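DNA repair protein PprA (Deinococcus deserti, PDB 6MC8) is a radiation-induced DNA-binding protein that takes part in DNA damage repair and genome segregation and forms filaments. Local coordinates at residues Gly83-Gln88 with Trp180-Arg185; Ser50-Leu55 with Thr70-Leu75; Leu252-Phe257 with Arg297-Val302. The protein carries 2 engineered substitutions. One frame throughout, in Å; residues are numbered along the deposited sequence.

Contact 1 of 3, residues Gly83-Gln88 with Trp180-Arg185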
loop_
_atom_site.group_PDB
_atom_site.type_symbol
_atom_site.label_atom_id
_atom_site.label_comp_id
_atom_site.label_asym_id
_atom_site.label_seq_id
_atom_site.Cartn_x
_atom_site.Cartn_y
_atom_site.Cartn_z
ATOM N N GLY A 83 -10.042 -10.939 -16.255
ATOM C CA GLY A 83 -10.281 -10.147 -15.067
ATOM C C GLY A 83 -10.052 -10.916 -13.788
ATOM O O GLY A 83 -10.783 -10.718 -12.812
ATOM N N LEU A 84 -9.052 -11.793 -13.772
ATOM C CA LEU A 84 -8.761 -12.638 -12.624
ATOM C C LEU A 84 -7.377 -12.337 -12.064
ATOM O O LEU A 84 -6.727 -13.207 -11.488
ATOM C CB LEU A 84 -8.882 -14.110 -13.002
ATOM C CG LEU A 84 -10.218 -14.511 -13.631
ATOM C CD1 LEU A 84 -10.252 -15.992 -13.973
ATOM C CD2 LEU A 84 -11.391 -14.118 -12.768
ATOM N N LEU A 85 -6.919 -11.095 -12.238
ATOM C CA LEU A 85 -5.603 -10.682 -11.767
ATOM C C LEU A 85 -5.546 -10.522 -10.256
ATOM O O LEU A 85 -4.453 -10.513 -9.685
ATOM C CB LEU A 85 -5.205 -9.378 -12.454
ATOM C CG LEU A 85 -4.940 -9.495 -13.952
ATOM C CD1 LEU A 85 -4.794 -8.132 -14.592
ATOM C CD2 LEU A 85 -3.693 -10.313 -14.174
ATOM N N HIS A 86 -6.696 -10.391 -9.600
ATOM C CA HIS A 86 -6.780 -10.382 -8.148
ATOM C C HIS A 86 -6.695 -11.776 -7.546
ATOM O O HIS A 86 -6.601 -11.899 -6.321
ATOM C CB HIS A 86 -8.082 -9.716 -7.710
ATOM C CG HIS A 86 -9.305 -10.478 -8.103
ATOM N ND1 HIS A 86 -9.795 -10.488 -9.388
ATOM C CD2 HIS A 86 -10.143 -11.252 -7.375
ATOM C CE1 HIS A 86 -10.875 -11.243 -9.439
ATOM N NE2 HIS A 86 -11.109 -11.717 -8.230
ATOM N N LEU A 87 -6.734 -12.816 -8.367
ATOM C CA LEU A 87 -6.590 -14.191 -7.927
ATOM C C LEU A 87 -5.187 -14.683 -8.254
ATOM O O LEU A 87 -4.523 -14.177 -9.160
ATOM C CB LEU A 87 -7.633 -15.088 -8.598
ATOM C CG LEU A 87 -9.099 -14.716 -8.375
ATOM C CD1 LEU A 87 -10.007 -15.595 -9.211
ATOM C CD2 LEU A 87 -9.475 -14.789 -6.911
ATOM N N GLN A 88 -4.739 -15.679 -7.501
ATOM C CA GLN A 88 -3.428 -16.278 -7.702
ATOM C C GLN A 88 -3.588 -17.612 -8.414
ATOM O O GLN A 88 -4.292 -18.499 -7.928
ATOM C CB GLN A 88 -2.703 -16.456 -6.369
ATOM C CG GLN A 88 -1.302 -17.016 -6.490
ATOM C CD GLN A 88 -0.560 -17.023 -5.169
ATOM O OE1 GLN A 88 -1.088 -16.595 -4.145
ATOM N NE2 GLN A 88 0.670 -17.515 -5.185
ATOM N N TRP A 180 -8.687 -0.243 -24.014
ATOM C CA TRP A 180 -8.801 0.314 -22.677
ATOM C C TRP A 180 -7.581 -0.084 -21.860
ATOM O O TRP A 180 -7.036 -1.175 -22.026
ATOM C CB TRP A 180 -10.085 -0.167 -22.021
ATOM C CG TRP A 180 -11.283 0.505 -22.583
ATOM C CD1 TRP A 180 -11.931 0.189 -23.734
ATOM C CD2 TRP A 180 -12.020 1.570 -21.988
ATOM N NE1 TRP A 180 -13.001 1.021 -23.917
ATOM C CE2 TRP A 180 -13.078 1.878 -22.853
ATOM C CE3 TRP A 180 -11.877 2.306 -20.811
ATOM C CZ2 TRP A 180 -13.994 2.881 -22.576
ATOM C CZ3 TRP A 180 -12.780 3.298 -20.540
ATOM C CH2 TRP A 180 -13.828 3.578 -21.419
ATOM N N THR A 181 -7.140 0.814 -20.984
ATOM C CA THR A 181 -5.878 0.606 -20.294
ATOM C C THR A 181 -5.973 1.015 -18.830
ATOM O O THR A 181 -6.815 1.827 -18.443
ATOM C CB THR A 181 -4.734 1.350 -21.008
ATOM O OG1 THR A 181 -3.489 1.040 -20.379
ATOM C CG2 THR A 181 -4.951 2.831 -20.990
ATOM N N ARG A 182 -5.106 0.412 -18.015
ATOM C CA ARG A 182 -4.999 0.717 -16.597
ATOM C C ARG A 182 -3.598 0.388 -16.101
ATOM O O ARG A 182 -2.896 -0.444 -16.675
ATOM C CB ARG A 182 -6.052 -0.030 -15.769
ATOM C CG ARG A 182 -5.990 -1.539 -15.833
ATOM C CD ARG A 182 -7.156 -2.118 -15.070
ATOM N NE ARG A 182 -7.262 -3.564 -15.189
ATOM C CZ ARG A 182 -8.206 -4.287 -14.601
ATOM N NH1 ARG A 182 -9.117 -3.695 -13.851
ATOM N NH2 ARG A 182 -8.242 -5.598 -14.764
ATOM N N THR A 183 -3.206 1.059 -15.025
ATOM C CA THR A 183 -1.861 0.995 -14.473
ATOM C C THR A 183 -1.950 0.759 -12.972
ATOM O O THR A 183 -2.773 1.378 -12.294
ATOM C CB THR A 183 -1.097 2.299 -14.782
ATOM O OG1 THR A 183 -0.910 2.418 -16.197
ATOM C CG2 THR A 183 0.252 2.359 -14.075
ATOM N N TRP A 184 -1.124 -0.150 -12.455
ATOM C CA TRP A 184 -1.124 -0.395 -11.024
ATOM C C TRP A 184 0.271 -0.771 -10.548
ATOM O O TRP A 184 1.090 -1.291 -11.308
ATOM C CB TRP A 184 -2.141 -1.480 -10.650
ATOM C CG TRP A 184 -1.810 -2.884 -11.053
ATOM C CD1 TRP A 184 -1.322 -3.866 -10.249
ATOM C CD2 TRP A 184 -1.919 -3.455 -12.360
ATOM N NE1 TRP A 184 -1.148 -5.020 -10.962
ATOM C CE2 TRP A 184 -1.502 -4.794 -12.264
ATOM C CE3 TRP A 184 -2.330 -2.963 -13.602
ATOM C CZ2 TRP A 184 -1.494 -5.653 -13.358
ATOM C CZ3 TRP A 184 -2.317 -3.817 -14.685
ATOM C CH2 TRP A 184 -1.895 -5.143 -14.557
ATOM N N ARG A 185 0.533 -0.476 -9.278
ATOM C CA ARG A 185 1.736 -0.904 -8.580
ATOM C C ARG A 185 1.349 -1.828 -7.435
ATOM O O ARG A 185 0.410 -1.538 -6.691
ATOM C CB ARG A 185 2.540 0.291 -8.047
ATOM C CG ARG A 185 3.748 -0.109 -7.202
ATOM C CD ARG A 185 4.600 1.051 -6.739
ATOM N NE ARG A 185 5.383 1.614 -7.826
ATOM C CZ ARG A 185 5.241 2.846 -8.284
ATOM N NH1 ARG A 185 4.350 3.653 -7.738
ATOM N NH2 ARG A 185 5.997 3.273 -9.281
#
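Leu85 points one methyl, CD1, into the angle between two long side chains that rise from the strand, Trp184 and Arg182. The leucine and the indole cross at about a right angle, and the touch is narrow: CD1 of Leu85 lies 4.2 Å from CH2 of Trp184, the far corner of the six-membered ring. The same methyl meets the guanidinium of Arg182 obliquely, with CD1 of Leu85 4.3 Å from NH2 of Arg182. Both strand residues are thrown forward by the same choice of first torsion: CG sits between the backbone N and the carbonyl carbon, at chi1 61° in Arg182 and 71° in Trp184. Beyond CG the arginine runs fully extended, which carries its head across the gap. That reach is needed, since the closest CA atoms of the two backbones, those of Leu85 and Trp184, are 11.2 Å apart. No hydrogen bond joins the two segments. The charge of Arg182 is spoken for within the sheet, where NE makes a salt bridge to Glu193 on the neighbouring strand 189-195, a residue that Leu85 also touches.

Leu85 is put forward by a type I turn from Leu84 to Leu87, closed by Leu87 N to Leu84 O at 3.1 Å. Gly83, just before the turn, has a positive phi at which a side chain would collide with the carbonyl before it, which suits glycine. The whole is a beta turn packed against one face of an antiparallel four-stranded sheet, where Arg182 and Trp184, two apart on the strand, face the turn while Thr183 bonds to Trp277 of helix 274-304 behind.

Contact 2 of 3, residues Ser50-Leu55 with Thr70-Leu75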
loop_
_atom_site.group_PDB
_atom_site.type_symbol
_atom_site.label_atom_id
_atom_site.label_comp_id
_atom_site.label_asym_id
_atom_site.label_seq_id
_atom_site.Cartn_x
_atom_site.Cartn_y
_atom_site.Cartn_z
ATOM N N SER A 50 4.985 -23.537 -25.325
ATOM C CA SER A 50 5.206 -24.105 -24.003
ATOM C C SER A 50 6.521 -24.867 -23.945
ATOM O O SER A 50 6.904 -25.558 -24.890
ATOM C CB SER A 50 4.050 -25.027 -23.624
ATOM O OG SER A 50 4.229 -25.579 -22.337
ATOM N N ASP A 51 7.213 -24.736 -22.819
ATOM C CA ASP A 51 8.500 -25.376 -22.602
ATOM C C ASP A 51 8.417 -26.595 -21.697
ATOM O O ASP A 51 9.455 -27.179 -21.381
ATOM C CB ASP A 51 9.492 -24.372 -22.006
ATOM C CG ASP A 51 9.916 -23.314 -22.991
ATOM O OD1 ASP A 51 9.962 -23.603 -24.199
ATOM O OD2 ASP A 51 10.206 -22.190 -22.557
ATOM N N VAL A 52 7.214 -27.002 -21.287
ATOM C CA VAL A 52 7.082 -27.967 -20.199
ATOM C C VAL A 52 7.426 -29.374 -20.678
ATOM O O VAL A 52 8.055 -30.155 -19.953
ATOM C CB VAL A 52 5.665 -27.893 -19.600
ATOM C CG1 VAL A 52 5.530 -28.821 -18.414
ATOM C CG2 VAL A 52 5.345 -26.475 -19.199
ATOM N N GLN A 53 7.037 -29.710 -21.909
ATOM C CA GLN A 53 7.403 -31.002 -22.480
ATOM C C GLN A 53 8.909 -31.097 -22.707
ATOM O O GLN A 53 9.504 -32.166 -22.536
ATOM C CB GLN A 53 6.648 -31.226 -23.790
ATOM C CG GLN A 53 6.842 -32.600 -24.411
ATOM C CD GLN A 53 6.243 -33.713 -23.576
ATOM O OE1 GLN A 53 6.948 -34.434 -22.877
ATOM N NE2 GLN A 53 4.931 -33.867 -23.661
ATOM N N ALA A 54 9.544 -29.981 -23.067
ATOM C CA ALA A 54 10.987 -29.985 -23.281
ATOM C C ALA A 54 11.744 -30.073 -21.962
ATOM O O ALA A 54 12.839 -30.641 -21.907
ATOM C CB ALA A 54 11.407 -28.742 -24.058
ATOM N N LEU A 55 11.178 -29.522 -20.888
ATOM C CA LEU A 55 11.820 -29.638 -19.585
ATOM C C LEU A 55 11.656 -31.036 -19.010
ATOM O O LEU A 55 12.557 -31.541 -18.332
ATOM C CB LEU A 55 11.258 -28.598 -18.618
ATOM C CG LEU A 55 11.630 -27.137 -18.848
ATOM C CD1 LEU A 55 10.836 -26.266 -17.925
ATOM C CD2 LEU A 55 13.105 -26.923 -18.614
ATOM N N THR A 70 3.004 -23.061 -13.940
ATOM C CA THR A 70 2.497 -21.869 -13.259
ATOM C C THR A 70 2.919 -20.624 -14.020
ATOM O O THR A 70 2.153 -19.734 -14.086
ATOM C CB THR A 70 2.989 -21.875 -11.818
ATOM O OG1 THR A 70 2.431 -23.055 -11.271
ATOM C CG2 THR A 70 2.556 -20.673 -11.024
ATOM N N GLN A 71 4.139 -20.602 -14.526
ATOM C CA GLN A 71 4.640 -19.425 -15.249
ATOM C C GLN A 71 3.834 -19.247 -16.523
ATOM O O GLN A 71 3.447 -18.151 -16.784
ATOM C CB GLN A 71 6.144 -19.525 -15.469
ATOM C CG GLN A 71 6.700 -18.441 -16.370
ATOM C CD GLN A 71 8.172 -18.536 -16.669
ATOM O OE1 GLN A 71 8.589 -18.931 -17.733
ATOM N NE2 GLN A 71 8.992 -18.153 -15.719
ATOM N N GLU A 72 3.536 -20.338 -17.208
ATOM C CA GLU A 72 2.844 -20.248 -18.484
ATOM C C GLU A 72 1.354 -20.001 -18.293
ATOM O O GLU A 72 0.716 -19.358 -19.132
ATOM C CB GLU A 72 3.097 -21.516 -19.292
ATOM C CG GLU A 72 4.536 -21.652 -19.735
ATOM C CD GLU A 72 4.800 -22.929 -20.495
ATOM O OE1 GLU A 72 3.896 -23.778 -20.566
ATOM O OE2 GLU A 72 5.916 -23.084 -21.027
ATOM N N LEU A 73 0.787 -20.499 -17.193
ATOM C CA LEU A 73 -0.615 -20.238 -16.885
ATOM C C LEU A 73 -0.843 -18.776 -16.525
ATOM O O LEU A 73 -1.872 -18.196 -16.886
ATOM C CB LEU A 73 -1.074 -21.144 -15.747
ATOM C CG LEU A 73 -2.518 -21.046 -15.257
ATOM C CD1 LEU A 73 -3.506 -21.527 -16.297
ATOM C CD2 LEU A 73 -2.677 -21.804 -13.965
ATOM N N ARG A 74 0.105 -18.161 -15.819
ATOM C CA ARG A 74 -0.037 -16.756 -15.458
ATOM C C ARG A 74 0.176 -15.850 -16.663
ATOM O O ARG A 74 -0.441 -14.785 -16.758
ATOM C CB ARG A 74 0.934 -16.403 -14.334
ATOM C CG ARG A 74 0.566 -17.004 -12.994
ATOM C CD ARG A 74 1.641 -16.766 -11.959
ATOM N NE ARG A 74 1.299 -17.384 -10.687
ATOM C CZ ARG A 74 2.124 -17.480 -9.653
ATOM N NH1 ARG A 74 3.360 -17.018 -9.743
ATOM N NH2 ARG A 74 1.719 -18.065 -8.537
ATOM N N LEU A 75 1.037 -16.255 -17.596
ATOM C CA LEU A 75 1.214 -15.477 -18.815
ATOM C C LEU A 75 0.004 -15.617 -19.729
ATOM O O LEU A 75 -0.363 -14.674 -20.437
ATOM C CB LEU A 75 2.498 -15.900 -19.529
ATOM C CG LEU A 75 2.875 -15.107 -20.782
ATOM C CD1 LEU A 75 3.045 -13.638 -20.448
ATOM C CD2 LEU A 75 4.133 -15.651 -21.414
#
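The flat carboxylate of Glu72 receives segment 50-55 with the syn lone pairs of both its oxygens. OE2 of Glu72 accepts the backbone N-H of Asp51 at 2.8 Å, nearly straight at 169°, while OE1 of Glu72 takes the hydroxyl OG of Ser50 at a short 2.5 Å. A methyl of Val52 also comes close, its CG2 3.4 Å from Glu72 OE1. The other flat group, the guanidinium of Arg74 on the same helix, carries Thr70 CG2 over the centre of one face, 3.4 Å above.

Two bonds to different oxygens fix how the carboxylate is turned, and Gln68 NE2 adds a third at OE2. The glutamate gets there by an extended chain beyond CG, chi2 178°. Ser50 works in both directions: with OG anti to its N it gives its proton to Glu72 and accepts a weak capping bond from Val52 N at 3.5 Å, just where helix 52-57 begins. The positive end of that helix probably favours the negative charge of Glu72 and may offset the nearby Asp51, whose OD2 lies 4.6 Å from Glu72 OE2. Were an alanine here instead of Glu72, the Asp51 N-H would probably be left without its acceptor and the Ser50 hydroxyl set free to turn, weakening the hold on the helix start.

Helix 35-43 packs beside the site, with Phe39 on Glu72, Ala40 on Ser50 and Leu36 on Val52. Elsewhere around helix 62-80, Thr70 and Arg74 bond to strand 89-95, so this helix joins the short helix 52-57 to a sheet strand.

Contact 3 of 3, residues Leu252-Phe257 with Arg297-Val302; sequences LPEAHF and RRLAAV
OE2 of Glu254 faces the guanidinium of Arg298 in a loose salt bridge. Its one hydrogen bond comes from NH2 of Arg298 to Glu254 OE2 at 3.3 Å, weak and bent to 133°; NH1 of Arg298 is almost as near to the same oxygen, at 3.5 Å. The two side chains cross at about a right angle and the planes of carboxylate and guanidinium are 34° apart, so the groups do not meet in the flat, two-pronged fashion. Each chain has to fold to make the meeting. Glu254 bends at chi2 (85°), which places its carboxylate, and Arg298 bends at chi3, which brings its head round toward the glutamate although its CB sets off to one side.

Closer to the backbone, the aliphatic part of Glu254 lies on the helix: CB of Glu254 is 3.6 Å from CD2 of Leu299, the two side chains running obliquely to each other. One turn further along, Leu252 and Val302 reach toward each other tip to tip, CD1 of Leu252 to CG1 of Val302 at 4.0 Å, and Leu307 near the C-terminus packs on both. Leu299 also packs on helix 200-213, through Ala203, Leu204 and Ala207.

Leu252 and Glu254 are presented together because the backbone curls into a short 3-10 turn, closed by Ala255 N to Leu252 O at 3.2 Å and followed by His256 N to Pro253 O. The arrangement is that of a 3-10 turn docked on the last turns of a long C-terminal helix, with apolar touches at Leu299 and Val302 and a weak ion pair at Arg298.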
loop_
_atom_site.group_PDB
_atom_site.type_symbol
_atom_site.label_atom_id
_atom_site.label_comp_id
_atom_site.label_asym_id
_atom_site.label_seq_id
_atom_site.Cartn_x
_atom_site.Cartn_y
_atom_site.Cartn_z
ATOM N N LEU A 252 -11.615 -27.925 -29.356
ATOM C CA LEU A 252 -10.364 -27.197 -29.342
ATOM C C LEU A 252 -10.427 -26.049 -28.335
ATOM O O LEU A 252 -11.491 -25.466 -28.115
ATOM C CB LEU A 252 -10.058 -26.648 -30.729
ATOM C CG LEU A 252 -9.838 -27.646 -31.866
ATOM C CD1 LEU A 252 -9.629 -26.897 -33.158
ATOM C CD2 LEU A 252 -8.673 -28.571 -31.593
ATOM N N PRO A 253 -9.297 -25.707 -27.706
ATOM C CA PRO A 253 -9.280 -24.538 -26.814
ATOM C C PRO A 253 -9.409 -23.222 -27.542
ATOM O O PRO A 253 -9.689 -22.202 -26.907
ATOM C CB PRO A 253 -7.925 -24.661 -26.109
ATOM C CG PRO A 253 -7.094 -25.430 -27.044
ATOM C CD PRO A 253 -8.000 -26.402 -27.713
ATOM N N GLU A 254 -9.217 -23.224 -28.860
ATOM C CA GLU A 254 -9.427 -22.041 -29.677
ATOM C C GLU A 254 -10.894 -21.630 -29.734
ATOM O O GLU A 254 -11.200 -20.472 -30.032
ATOM C CB GLU A 254 -8.890 -22.307 -31.080
ATOM C CG GLU A 254 -7.369 -22.318 -31.198
ATOM C CD GLU A 254 -6.741 -23.650 -30.858
ATOM O OE1 GLU A 254 -7.478 -24.618 -30.614
ATOM O OE2 GLU A 254 -5.501 -23.730 -30.828
ATOM N N ALA A 255 -11.814 -22.553 -29.461
ATOM C CA ALA A 255 -13.224 -22.203 -29.413
ATOM C C ALA A 255 -13.665 -21.678 -28.056
ATOM O O ALA A 255 -14.837 -21.329 -27.898
ATOM C CB ALA A 255 -14.082 -23.411 -29.774
ATOM N N HIS A 256 -12.767 -21.630 -27.070
ATOM C CA HIS A 256 -13.149 -21.302 -25.706
ATOM C C HIS A 256 -12.206 -20.317 -25.034
ATOM O O HIS A 256 -12.458 -19.924 -23.894
ATOM C CB HIS A 256 -13.233 -22.584 -24.871
ATOM C CG HIS A 256 -14.159 -23.601 -25.453
ATOM N ND1 HIS A 256 -15.528 -23.479 -25.390
ATOM C CD2 HIS A 256 -13.912 -24.721 -26.168
ATOM C CE1 HIS A 256 -16.084 -24.496 -26.019
ATOM N NE2 HIS A 256 -15.125 -25.266 -26.498
ATOM N N PHE A 257 -11.146 -19.895 -25.712
ATOM C CA PHE A 257 -10.169 -18.969 -25.165
ATOM C C PHE A 257 -9.696 -18.041 -26.270
ATOM O O PHE A 257 -9.387 -18.489 -27.374
ATOM C CB PHE A 257 -8.978 -19.713 -24.552
ATOM C CG PHE A 257 -9.291 -20.399 -23.259
ATOM C CD1 PHE A 257 -9.192 -19.714 -22.064
ATOM C CD2 PHE A 257 -9.700 -21.720 -23.238
ATOM C CE1 PHE A 257 -9.478 -20.335 -20.874
ATOM C CE2 PHE A 257 -9.998 -22.343 -22.050
ATOM C CZ PHE A 257 -9.881 -21.651 -20.867
ATOM N N ARG A 297 -4.700 -15.310 -37.984
ATOM C CA ARG A 297 -4.113 -16.202 -38.977
ATOM C C ARG A 297 -4.175 -17.658 -38.538
ATOM O O ARG A 297 -4.422 -18.547 -39.358
ATOM C CB ARG A 297 -2.668 -15.809 -39.265
ATOM C CG ARG A 297 -2.512 -14.615 -40.160
ATOM C CD ARG A 297 -1.063 -14.441 -40.546
ATOM N NE ARG A 297 -0.252 -14.088 -39.390
ATOM C CZ ARG A 297 -0.048 -12.841 -38.985
ATOM N NH1 ARG A 297 -0.591 -11.833 -39.650
ATOM N NH2 ARG A 297 0.704 -12.604 -37.919
ATOM N N ARG A 298 -3.961 -17.925 -37.249
ATOM C CA ARG A 298 -3.899 -19.314 -36.808
ATOM C C ARG A 298 -5.291 -19.921 -36.733
ATOM O O ARG A 298 -5.453 -21.132 -36.901
ATOM C CB ARG A 298 -3.165 -19.423 -35.466
ATOM C CG ARG A 298 -3.889 -18.873 -34.250
ATOM C CD ARG A 298 -2.971 -18.831 -33.043
ATOM N NE ARG A 298 -2.531 -20.152 -32.619
ATOM C CZ ARG A 298 -3.191 -20.920 -31.763
ATOM N NH1 ARG A 298 -4.322 -20.495 -31.225
ATOM N NH2 ARG A 298 -2.710 -22.108 -31.437
ATOM N N LEU A 299 -6.311 -19.091 -36.522
ATOM C CA LEU A 299 -7.678 -19.589 -36.538
ATOM C C LEU A 299 -8.174 -19.781 -37.963
ATOM O O LEU A 299 -8.948 -20.701 -38.235
ATOM C CB LEU A 299 -8.586 -18.633 -35.775
ATOM C CG LEU A 299 -8.394 -18.530 -34.271
ATOM C CD1 LEU A 299 -9.200 -17.377 -33.724
ATOM C CD2 LEU A 299 -8.821 -19.796 -33.657
ATOM N N ALA A 300 -7.731 -18.923 -38.884
ATOM C CA ALA A 300 -8.132 -19.053 -40.280
ATOM C C ALA A 300 -7.507 -20.284 -40.922
ATOM O O ALA A 300 -8.093 -20.884 -41.829
ATOM C CB ALA A 300 -7.748 -17.794 -41.052
ATOM N N ALA A 301 -6.319 -20.676 -40.462
ATOM C CA ALA A 301 -5.693 -21.892 -40.965
ATOM C C ALA A 301 -6.419 -23.134 -40.463
ATOM O O ALA A 301 -6.447 -24.163 -41.145
ATOM C CB ALA A 301 -4.222 -21.921 -40.562
ATOM N N VAL A 302 -7.010 -23.055 -39.272
ATOM C CA VAL A 302 -7.792 -24.166 -38.738
ATOM C C VAL A 302 -9.127 -24.277 -39.467
ATOM O O VAL A 302 -9.608 -25.380 -39.751
ATOM C CB VAL A 302 -7.960 -23.990 -37.214
ATOM C CG1 VAL A 302 -8.936 -24.981 -36.631
ATOM C CG2 VAL A 302 -6.628 -24.161 -36.523
#

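How the contacts relate
Contact 1 is buried, contact 2 partly so, and contact 3 lies at the surface, on the opposite side of the chain's centre from contact 1. Their chemistry differs: contact 1 is made by van der Waals touches alone, contact 2 by a carboxylate bonded to a helix start, and contact 3 by apolar packing with a weak ion pair. Contacts 1 and 2 meet where Gln88 packs on Arg74, and helix 62-80 serves both, since its Asp78 touches Leu85. Helix 35-43 borders contacts 2 and 3. Helix 274-304 supplies one side of contact 3 and, through Trp277, also bonds to the strand of contact 1.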